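N-ACETYLMURAMOYL-L-ALANINE AMIDASE CwlV (Paenibacillus polymyxa, PDB 1JWQ) is probably an N-acetylmuramoyl-L-alanine amidase, a zinc-dependent hydrolase acting on peptidoglycan of the bacterial cell wall, represented here by its catalytic domain. Local coordinates at residues A[6-11]-A[51-56]; A[28-33]-A[79-84]; A[92-97]-A[139-144]. All blocks are in the same frame, centred on the assembly; numbering follows the deposited sequence.

In the fold
All three interactions reach one mixed sheet, whose order runs 47-51, 2-8, 75-82, 138-145, 92-96, 120-125. Interactions 1 and 2, with centres about 10 Å apart, meet at the zinc ion: His10 comes from the first and His80 from the second, and Glu26 completes the protein ligands. They are also tied by a probable hydrogen bond from Ile79 N to Asp7 O (2.7 Å). Interaction 3 adjoins interaction 2, strand 138-145 pairing with 75-82; its centre is about 11 Å from that of interaction 2 and about 16 Å from that of interaction 1. His80 N probably bonds to Leu141 O (2.8 Å), and the side chain of Glu142 comes within about 4 Å of the zinc.

Interaction 1 of 3, residues A[6-11]-A[51-56]. With ZN (zinc ion), chain B.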
loop_
_atom_site.group_PDB
_atom_site.type_symbol
_atom_site.label_atom_id
_atom_site.label_comp_id
_atom_site.label_asym_id
_atom_site.label_seq_id
_atom_site.Cartn_x
_atom_site.Cartn_y
_atom_site.Cartn_z
ATOM N N ILE A 6 -3.016 3.591 7.099
ATOM C CA ILE A 6 -2.992 3.143 5.717
ATOM C C ILE A 6 -3.021 4.394 4.863
ATOM O O ILE A 6 -3.926 5.221 4.980
ATOM C CB ILE A 6 -4.214 2.279 5.374
ATOM C CG1 ILE A 6 -4.298 1.088 6.334
ATOM C CG2 ILE A 6 -4.122 1.810 3.924
ATOM C CD1 ILE A 6 -3.143 0.116 6.235
ATOM N N ASP A 7 -2.020 4.513 4.004
ATOM C CA ASP A 7 -1.869 5.666 3.144
ATOM C C ASP A 7 -2.064 5.319 1.674
ATOM O O ASP A 7 -1.240 4.617 1.077
ATOM C CB ASP A 7 -0.473 6.253 3.372
ATOM C CG ASP A 7 -0.172 7.413 2.459
ATOM O OD1 ASP A 7 0.827 7.332 1.715
ATOM O OD2 ASP A 7 -0.934 8.396 2.488
ATOM N N ALA A 8 -3.168 5.795 1.103
ATOM C CA ALA A 8 -3.463 5.568 -0.309
ATOM C C ALA A 8 -2.690 6.647 -1.048
ATOM O O ALA A 8 -3.016 7.825 -0.951
ATOM C CB ALA A 8 -4.959 5.720 -0.571
ATOM N N GLY A 9 -1.659 6.241 -1.779
ATOM C CA GLY A 9 -0.840 7.199 -2.489
ATOM C C GLY A 9 -1.572 8.137 -3.427
ATOM O O GLY A 9 -2.584 7.775 -4.031
ATOM N N HIS A 10 -1.056 9.358 -3.524
ATOM C CA HIS A 10 -1.595 10.376 -4.416
ATOM C C HIS A 10 -3.009 10.820 -4.061
ATOM O O HIS A 10 -3.456 10.647 -2.929
ATOM C CB HIS A 10 -1.532 9.841 -5.843
ATOM C CG HIS A 10 -0.226 9.185 -6.163
ATOM N ND1 HIS A 10 0.957 9.890 -6.237
ATOM C CD2 HIS A 10 0.103 7.881 -6.312
ATOM C CE1 HIS A 10 1.958 9.045 -6.412
ATOM N NE2 HIS A 10 1.468 7.821 -6.460
ATOM N N GLY A 11 -3.702 11.411 -5.029
ATOM C CA GLY A 11 -5.057 11.860 -4.776
ATOM C C GLY A 11 -5.357 13.232 -5.341
ATOM O O GLY A 11 -4.476 14.091 -5.424
ATOM N N LEU A 51 -6.925 6.043 8.081
ATOM C CA LEU A 51 -6.511 6.261 6.704
ATOM C C LEU A 51 -6.129 7.719 6.509
ATOM O O LEU A 51 -6.875 8.615 6.904
ATOM C CB LEU A 51 -7.639 5.897 5.732
ATOM C CG LEU A 51 -7.652 4.459 5.203
ATOM C CD1 LEU A 51 -7.699 3.464 6.360
ATOM C CD2 LEU A 51 -8.854 4.284 4.286
ATOM N N THR A 52 -4.972 7.964 5.904
ATOM C CA THR A 52 -4.552 9.341 5.653
ATOM C C THR A 52 -5.602 10.016 4.772
ATOM O O THR A 52 -5.873 11.208 4.920
ATOM C CB THR A 52 -3.184 9.401 4.952
ATOM O OG1 THR A 52 -3.222 8.618 3.753
ATOM C CG2 THR A 52 -2.097 8.873 5.875
ATOM N N ARG A 53 -6.187 9.251 3.854
ATOM C CA ARG A 53 -7.242 9.773 2.994
ATOM C C ARG A 53 -8.251 8.674 2.694
ATOM O O ARG A 53 -7.887 7.525 2.421
ATOM C CB ARG A 53 -6.673 10.360 1.697
ATOM C CG ARG A 53 -6.297 9.367 0.623
ATOM C CD ARG A 53 -5.868 10.119 -0.633
ATOM N NE ARG A 53 -5.375 9.225 -1.678
ATOM C CZ ARG A 53 -6.100 8.776 -2.696
ATOM N NH1 ARG A 53 -7.376 9.132 -2.824
ATOM N NH2 ARG A 53 -5.543 7.977 -3.595
ATOM N N SER A 54 -9.528 9.034 2.761
ATOM C CA SER A 54 -10.609 8.088 2.536
ATOM C C SER A 54 -11.440 8.476 1.325
ATOM O O SER A 54 -12.448 7.843 1.031
ATOM C CB SER A 54 -11.499 8.030 3.775
ATOM O OG SER A 54 -10.715 7.778 4.930
ATOM N N ASP A 55 -11.005 9.526 0.638
ATOM C CA ASP A 55 -11.681 10.013 -0.553
ATOM C C ASP A 55 -10.641 10.608 -1.495
ATOM O O ASP A 55 -9.441 10.562 -1.215
ATOM C CB ASP A 55 -12.739 11.061 -0.185
ATOM C CG ASP A 55 -12.145 12.284 0.481
ATOM O OD1 ASP A 55 -12.925 13.186 0.862
ATOM O OD2 ASP A 55 -10.907 12.350 0.627
ATOM N N ASP A 56 -11.094 11.174 -2.605
ATOM C CA ASP A 56 -10.174 11.737 -3.574
ATOM C C ASP A 56 -9.691 13.134 -3.210
ATOM O O ASP A 56 -9.983 14.108 -3.904
ATOM C CB ASP A 56 -10.816 11.741 -4.959
ATOM C CG ASP A 56 -9.814 12.018 -6.053
ATOM O OD1 ASP A 56 -8.642 11.615 -5.892
ATOM O OD2 ASP A 56 -10.202 12.623 -7.072
HETATM ZN ZN ZN B . 2.472 5.963 -6.502
HETATM O O HOH W 1 -5.329 6.436 2.869
HETATM O O HOH W 2 3.701 4.657 -7.435
HETATM O O HOH W 3 4.438 7.009 -6.147
#
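This is a buried edge contact joining the end of strand 2-8 and its following loop to the chain leaving strand 47-51. Ile6 and Leu51 form a parallel bridge, their side chains lying side by side on one face, and Thr52 N donates to Ile6 O (3.1 Å). The backbones then part as far as Ala8 and Arg53, and a water bridges them, donating to Ile6 O while accepting from Ala8 N and Arg53 N. Thr52 OG1 gives a short bond to Asp7 OD2 (2.6 Å) on its anti lone pair; the same carboxylate oxygen has a salt bridge to Arg64. Arg53, extended from CG to NE (chi2 175°, chi3 175°), runs its guanidinium alongside the loop. NE donates to Ala8 O (2.8 Å) and NH2 to Gly9 O (3.0 Å), both met from above the carbonyl planes, while NH1 returns to Asp55 O (3.0 Å). Ala8 CB covers one guanidinium face and Gly11 CA the other, 3.9 Å above the plane. A leucine in place of Arg53 would probably leave Ala8 O to Arg64, Gly9 O to Asn30 and Asp55 O without its guanidinium N-H, and let the loop around His10 move more freely. His10 NE2 binds zinc at 2.1 Å and its ND1 bonds to Asp14, so this loop, held by Arg53 just past strand 2-8, presents a metal ligand in the open alpha-beta-alpha fold of this amidase domain.

Interaction 2 of 3, residues A[28-33]-A[79-84]. With ZN (zinc ion), chain B.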
loop_
_atom_site.group_PDB
_atom_site.type_symbol
_atom_site.label_atom_id
_atom_site.label_comp_id
_atom_site.label_asym_id
_atom_site.label_seq_id
_atom_site.Cartn_x
_atom_site.Cartn_y
_atom_site.Cartn_z
ATOM N N THR A 28 -6.901 6.111 -7.930
ATOM C CA THR A 28 -8.169 5.398 -7.822
ATOM C C THR A 28 -7.924 4.013 -7.234
ATOM O O THR A 28 -8.638 3.572 -6.332
ATOM C CB THR A 28 -8.818 5.252 -9.212
ATOM O OG1 THR A 28 -8.868 6.537 -9.843
ATOM C CG2 THR A 28 -10.228 4.698 -9.091
ATOM N N PHE A 29 -6.916 3.329 -7.764
ATOM C CA PHE A 29 -6.555 2.004 -7.279
ATOM C C PHE A 29 -6.119 2.069 -5.815
ATOM O O PHE A 29 -6.564 1.272 -4.993
ATOM C CB PHE A 29 -5.409 1.430 -8.116
ATOM C CG PHE A 29 -4.837 0.148 -7.566
ATOM C CD1 PHE A 29 -5.507 -1.057 -7.728
ATOM C CD2 PHE A 29 -3.633 0.155 -6.865
ATOM C CE1 PHE A 29 -4.993 -2.240 -7.201
ATOM C CE2 PHE A 29 -3.109 -1.020 -6.335
ATOM C CZ PHE A 29 -3.792 -2.223 -6.505
ATOM N N ASN A 30 -5.246 3.020 -5.495
ATOM C CA ASN A 30 -4.743 3.154 -4.134
ATOM C C ASN A 30 -5.846 3.341 -3.107
ATOM O O ASN A 30 -5.824 2.724 -2.042
ATOM C CB ASN A 30 -3.750 4.319 -4.040
ATOM C CG ASN A 30 -2.511 4.100 -4.899
ATOM O OD1 ASN A 30 -2.195 2.970 -5.273
ATOM N ND2 ASN A 30 -1.796 5.182 -5.203
ATOM N N LEU A 31 -6.812 4.195 -3.421
ATOM C CA LEU A 31 -7.913 4.448 -2.502
ATOM C C LEU A 31 -8.785 3.206 -2.332
ATOM O O LEU A 31 -9.114 2.823 -1.214
ATOM C CB LEU A 31 -8.762 5.613 -3.009
ATOM C CG LEU A 31 -9.973 5.964 -2.141
ATOM C CD1 LEU A 31 -9.514 6.354 -0.741
ATOM C CD2 LEU A 31 -10.730 7.111 -2.788
ATOM N N ALA A 32 -9.159 2.581 -3.445
ATOM C CA ALA A 32 -9.990 1.382 -3.397
ATOM C C ALA A 32 -9.335 0.317 -2.519
ATOM O O ALA A 32 -10.008 -0.365 -1.740
ATOM C CB ALA A 32 -10.212 0.837 -4.817
ATOM N N MET A 33 -8.019 0.179 -2.643
ATOM C CA MET A 33 -7.283 -0.803 -1.853
ATOM C C MET A 33 -7.268 -0.420 -0.375
ATOM O O MET A 33 -7.517 -1.257 0.490
ATOM C CB MET A 33 -5.842 -0.931 -2.360
ATOM C CG MET A 33 -5.724 -1.610 -3.713
ATOM S SD MET A 33 -6.459 -3.257 -3.694
ATOM C CE MET A 33 -5.657 -3.958 -2.265
ATOM N N ILE A 79 0.047 2.452 0.025
ATOM C CA ILE A 79 -0.343 1.615 -1.099
ATOM C C ILE A 79 -0.244 2.374 -2.415
ATOM O O ILE A 79 -0.787 3.468 -2.563
ATOM C CB ILE A 79 -1.776 1.080 -0.912
ATOM C CG1 ILE A 79 -1.857 0.262 0.383
ATOM C CG2 ILE A 79 -2.162 0.213 -2.100
ATOM C CD1 ILE A 79 -3.256 -0.272 0.691
ATOM N N HIS A 80 0.465 1.771 -3.360
ATOM C CA HIS A 80 0.700 2.369 -4.665
ATOM C C HIS A 80 0.605 1.345 -5.790
ATOM O O HIS A 80 0.492 0.144 -5.553
ATOM C CB HIS A 80 2.102 2.986 -4.697
ATOM C CG HIS A 80 2.247 4.213 -3.854
ATOM N ND1 HIS A 80 2.281 5.481 -4.389
ATOM C CD2 HIS A 80 2.374 4.365 -2.514
ATOM C CE1 HIS A 80 2.424 6.365 -3.419
ATOM N NE2 HIS A 80 2.483 5.715 -2.270
ATOM N N ALA A 81 0.645 1.852 -7.019
ATOM C CA ALA A 81 0.632 1.030 -8.224
ATOM C C ALA A 81 1.820 1.591 -8.999
ATOM O O ALA A 81 2.048 2.806 -9.001
ATOM C CB ALA A 81 -0.661 1.216 -9.004
ATOM N N ASN A 82 2.567 0.708 -9.650
ATOM C CA ASN A 82 3.782 1.076 -10.370
ATOM C C ASN A 82 3.601 1.443 -11.843
ATOM O O ASN A 82 2.536 1.250 -12.429
ATOM C CB ASN A 82 4.770 -0.089 -10.253
ATOM C CG ASN A 82 6.189 0.361 -9.973
ATOM O OD1 ASN A 82 6.987 -0.399 -9.421
ATOM N ND2 ASN A 82 6.516 1.586 -10.357
ATOM N N SER A 83 4.664 1.976 -12.433
ATOM C CA SER A 83 4.651 2.351 -13.838
ATOM C C SER A 83 6.072 2.305 -14.363
ATOM O O SER A 83 7.019 2.652 -13.652
ATOM C CB SER A 83 4.080 3.755 -14.025
ATOM O OG SER A 83 3.848 4.012 -15.398
ATOM N N SER A 84 6.213 1.869 -15.610
ATOM C CA SER A 84 7.515 1.755 -16.251
ATOM C C SER A 84 7.456 2.267 -17.685
ATOM O O SER A 84 6.394 2.279 -18.296
ATOM C CB SER A 84 7.958 0.293 -16.261
ATOM O OG SER A 84 9.094 0.104 -17.093
HETATM ZN ZN ZN B . 2.472 5.963 -6.502
HETATM O O HOH W 2 3.701 4.657 -7.435
HETATM O O HOH W 3 4.438 7.009 -6.147
#
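ND2 of Asn30, whose amide packs on the backbone of Ile79 and His80, is gripped by two acceptors: Gly9 O (3.0 Å) and Glu26 OE1, an oxygen that itself binds the zinc and also takes Ala81 N. The amide thus acts as a second-shell brace, joining the loop of one zinc ligand to the carboxylate of another. Its other end, OD1, rests 3.0 Å from His80 CA without a hydrogen bond across the contact. Ile79 O stands over the flat of the amide, 3.0 Å from Asn30 CG, off the N-H directions, and makes no hydrogen bond with it. The group reaches the strand because CG stands anti to the carbonyl carbon (chi1 -63°). Around the amide the packing is apolar. Phe29 CD2 touches Ala81 CB (3.8 Å), and the ring's edge faces His80 O. Met33 CG lies over one face of the same ring, offset toward its rim, while Met33 CB meets Ile79 CG2 (3.9 Å). From helix 158-176, Gln161 touches both Phe29 and Met33, and Val164 touches Met33. His80 points the opposite way from Ile79 and Ala81, and its ND1 binds the zinc at 2.2 Å; a zinc-bound water donates to Ala81 O (2.9 Å). The axes of the short segments 28-33 and 79-82 approach to 7.3 Å, with 144° between their directions. A helix laid on a sheet, with His10 just past one strand, His80 near the end of the next and Glu26 at the helix start, makes the zinc site of this amidase domain's alpha-beta-alpha fold.

Interaction 3 of 3, residues A[92-97]-A[139-144]; sequences TETYYQ and VLLEVG
Glu93 and Glu142 form a hydrogen-bonded antiparallel pair, N to O both ways: Glu93 N to Glu142 O is 3.0 Å and nearly straight (176°), and Glu142 N to Glu93 O is 2.9 Å. Tyr95 and Leu140 form a second, with Tyr95 N giving to Leu140 O (2.8 Å) and Leu140 N to Tyr95 O (3.0 Å). Between them Thr94 and Leu141 are a non-hydrogen-bonded pair: the backbone of Thr94 turns to strand 120-125, that of Leu141 to His80. At the far end the carbonyl oxygen of Val143 is met by the Thr92 hydroxyl, OG1 donating at 2.7 Å; OG1 also bonds to Thr116. On the face bearing Glu93 and Tyr95, Tyr95 OH donates to Glu93 OE1 (2.5 Å) from above the carboxylate plane, while Glu93 OE2 is held by a salt bridge to Arg121 and a bond to Tyr145. Glu142 CG, anti to its carbonyl carbon (chi1 -76°) in a chain bent at chi2, meets Tyr95 CE1 at 3.7 Å, the ring nearly perpendicular to that carboxylate. On the other face Thr94 OG1 bonds to His109, and Leu141 CD2 packs against Thr94 CG2. With a phenol on one carboxylate oxygen and a guanidinium on the other, Glu93 is firmly pinned and its charge probably balanced, and the ladder and tyrosine probably help to place Glu142, whose side chain comes close to the zinc.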
loop_
_atom_site.group_PDB
_atom_site.type_symbol
_atom_site.label_atom_id
_atom_site.label_comp_id
_atom_site.label_asym_id
_atom_site.label_seq_id
_atom_site.Cartn_x
_atom_site.Cartn_y
_atom_site.Cartn_z
ATOM N N THR A 92 5.050 -7.397 -8.349
ATOM C CA THR A 92 4.750 -6.808 -7.053
ATOM C C THR A 92 6.038 -6.543 -6.273
ATOM O O THR A 92 6.917 -7.407 -6.198
ATOM C CB THR A 92 3.863 -7.767 -6.243
ATOM O OG1 THR A 92 2.649 -8.005 -6.966
ATOM C CG2 THR A 92 3.550 -7.189 -4.886
ATOM N N GLU A 93 6.132 -5.351 -5.682
ATOM C CA GLU A 93 7.304 -4.961 -4.907
ATOM C C GLU A 93 6.902 -4.355 -3.556
ATOM O O GLU A 93 5.868 -3.676 -3.448
ATOM C CB GLU A 93 8.132 -3.935 -5.692
ATOM C CG GLU A 93 8.092 -4.133 -7.208
ATOM C CD GLU A 93 8.756 -3.001 -7.984
ATOM O OE1 GLU A 93 8.790 -1.853 -7.480
ATOM O OE2 GLU A 93 9.236 -3.247 -9.118
ATOM N N THR A 94 7.736 -4.598 -2.544
ATOM C CA THR A 94 7.517 -4.082 -1.197
ATOM C C THR A 94 8.770 -3.302 -0.849
ATOM O O THR A 94 9.868 -3.829 -0.975
ATOM C CB THR A 94 7.348 -5.204 -0.180
ATOM O OG1 THR A 94 6.150 -5.936 -0.473
ATOM C CG2 THR A 94 7.258 -4.610 1.228
ATOM N N TYR A 95 8.602 -2.048 -0.442
ATOM C CA TYR A 95 9.731 -1.188 -0.096
ATOM C C TYR A 95 9.810 -0.802 1.376
ATOM O O TYR A 95 8.791 -0.633 2.045
ATOM C CB TYR A 95 9.667 0.114 -0.889
ATOM C CG TYR A 95 9.889 -0.036 -2.365
ATOM C CD1 TYR A 95 8.828 -0.284 -3.234
ATOM C CD2 TYR A 95 11.169 0.085 -2.898
ATOM C CE1 TYR A 95 9.040 -0.401 -4.605
ATOM C CE2 TYR A 95 11.393 -0.030 -4.258
ATOM C CZ TYR A 95 10.329 -0.270 -5.107
ATOM O OH TYR A 95 10.553 -0.357 -6.460
ATOM N N TYR A 96 11.038 -0.642 1.859
ATOM C CA TYR A 96 11.300 -0.204 3.226
ATOM C C TYR A 96 12.425 0.814 3.033
ATOM O O TYR A 96 13.078 0.815 1.985
ATOM C CB TYR A 96 11.809 -1.356 4.102
ATOM C CG TYR A 96 13.236 -1.749 3.794
ATOM C CD1 TYR A 96 13.534 -2.596 2.728
ATOM C CD2 TYR A 96 14.299 -1.207 4.520
ATOM C CE1 TYR A 96 14.857 -2.891 2.390
ATOM C CE2 TYR A 96 15.617 -1.491 4.190
ATOM C CZ TYR A 96 15.887 -2.333 3.122
ATOM O OH TYR A 96 17.189 -2.602 2.787
ATOM N N GLN A 97 12.653 1.678 4.017
ATOM C CA GLN A 97 13.733 2.662 3.910
ATOM C C GLN A 97 14.615 2.618 5.146
ATOM O O GLN A 97 15.806 2.917 5.076
ATOM C CB GLN A 97 13.174 4.080 3.726
ATOM C CG GLN A 97 14.200 5.133 3.265
ATOM C CD GLN A 97 15.060 5.704 4.388
ATOM O OE1 GLN A 97 14.593 5.910 5.510
ATOM N NE2 GLN A 97 16.322 5.991 4.076
ATOM N N VAL A 139 6.203 0.641 5.387
ATOM C CA VAL A 139 6.520 0.083 4.085
ATOM C C VAL A 139 5.632 0.692 3.017
ATOM O O VAL A 139 4.549 1.206 3.305
ATOM C CB VAL A 139 6.349 -1.449 4.068
ATOM C CG1 VAL A 139 7.296 -2.090 5.088
ATOM C CG2 VAL A 139 4.903 -1.819 4.371
ATOM N N LEU A 140 6.116 0.657 1.784
ATOM C CA LEU A 140 5.358 1.176 0.659
ATOM C C LEU A 140 5.207 0.010 -0.302
ATOM O O LEU A 140 6.186 -0.637 -0.677
ATOM C CB LEU A 140 6.097 2.338 -0.008
ATOM C CG LEU A 140 5.322 3.035 -1.128
ATOM C CD1 LEU A 140 5.686 4.516 -1.171
ATOM C CD2 LEU A 140 5.624 2.350 -2.459
ATOM N N LEU A 141 3.970 -0.273 -0.676
ATOM C CA LEU A 141 3.696 -1.384 -1.564
ATOM C C LEU A 141 3.362 -0.917 -2.969
ATOM O O LEU A 141 2.518 -0.050 -3.153
ATOM C CB LEU A 141 2.523 -2.204 -1.013
ATOM C CG LEU A 141 2.568 -2.560 0.478
ATOM C CD1 LEU A 141 1.301 -3.331 0.841
ATOM C CD2 LEU A 141 3.809 -3.387 0.788
ATOM N N GLU A 142 4.059 -1.474 -3.951
ATOM C CA GLU A 142 3.784 -1.172 -5.351
ATOM C C GLU A 142 3.146 -2.489 -5.776
ATOM O O GLU A 142 3.836 -3.453 -6.102
ATOM C CB GLU A 142 5.085 -0.904 -6.110
ATOM C CG GLU A 142 5.690 0.470 -5.819
ATOM C CD GLU A 142 4.866 1.610 -6.395
ATOM O OE1 GLU A 142 5.194 2.787 -6.122
ATOM O OE2 GLU A 142 3.894 1.333 -7.129
ATOM N N VAL A 143 1.819 -2.523 -5.740
ATOM C CA VAL A 143 1.067 -3.737 -6.036
ATOM C C VAL A 143 1.311 -4.378 -7.391
ATOM O O VAL A 143 1.462 -5.592 -7.481
ATOM C CB VAL A 143 -0.445 -3.494 -5.864
ATOM C CG1 VAL A 143 -1.203 -4.808 -6.010
ATOM C CG2 VAL A 143 -0.715 -2.878 -4.492
ATOM N N GLY A 144 1.341 -3.563 -8.436
ATOM C CA GLY A 144 1.563 -4.073 -9.775
ATOM C C GLY A 144 1.795 -2.911 -10.718
ATOM O O GLY A 144 1.732 -1.755 -10.296
#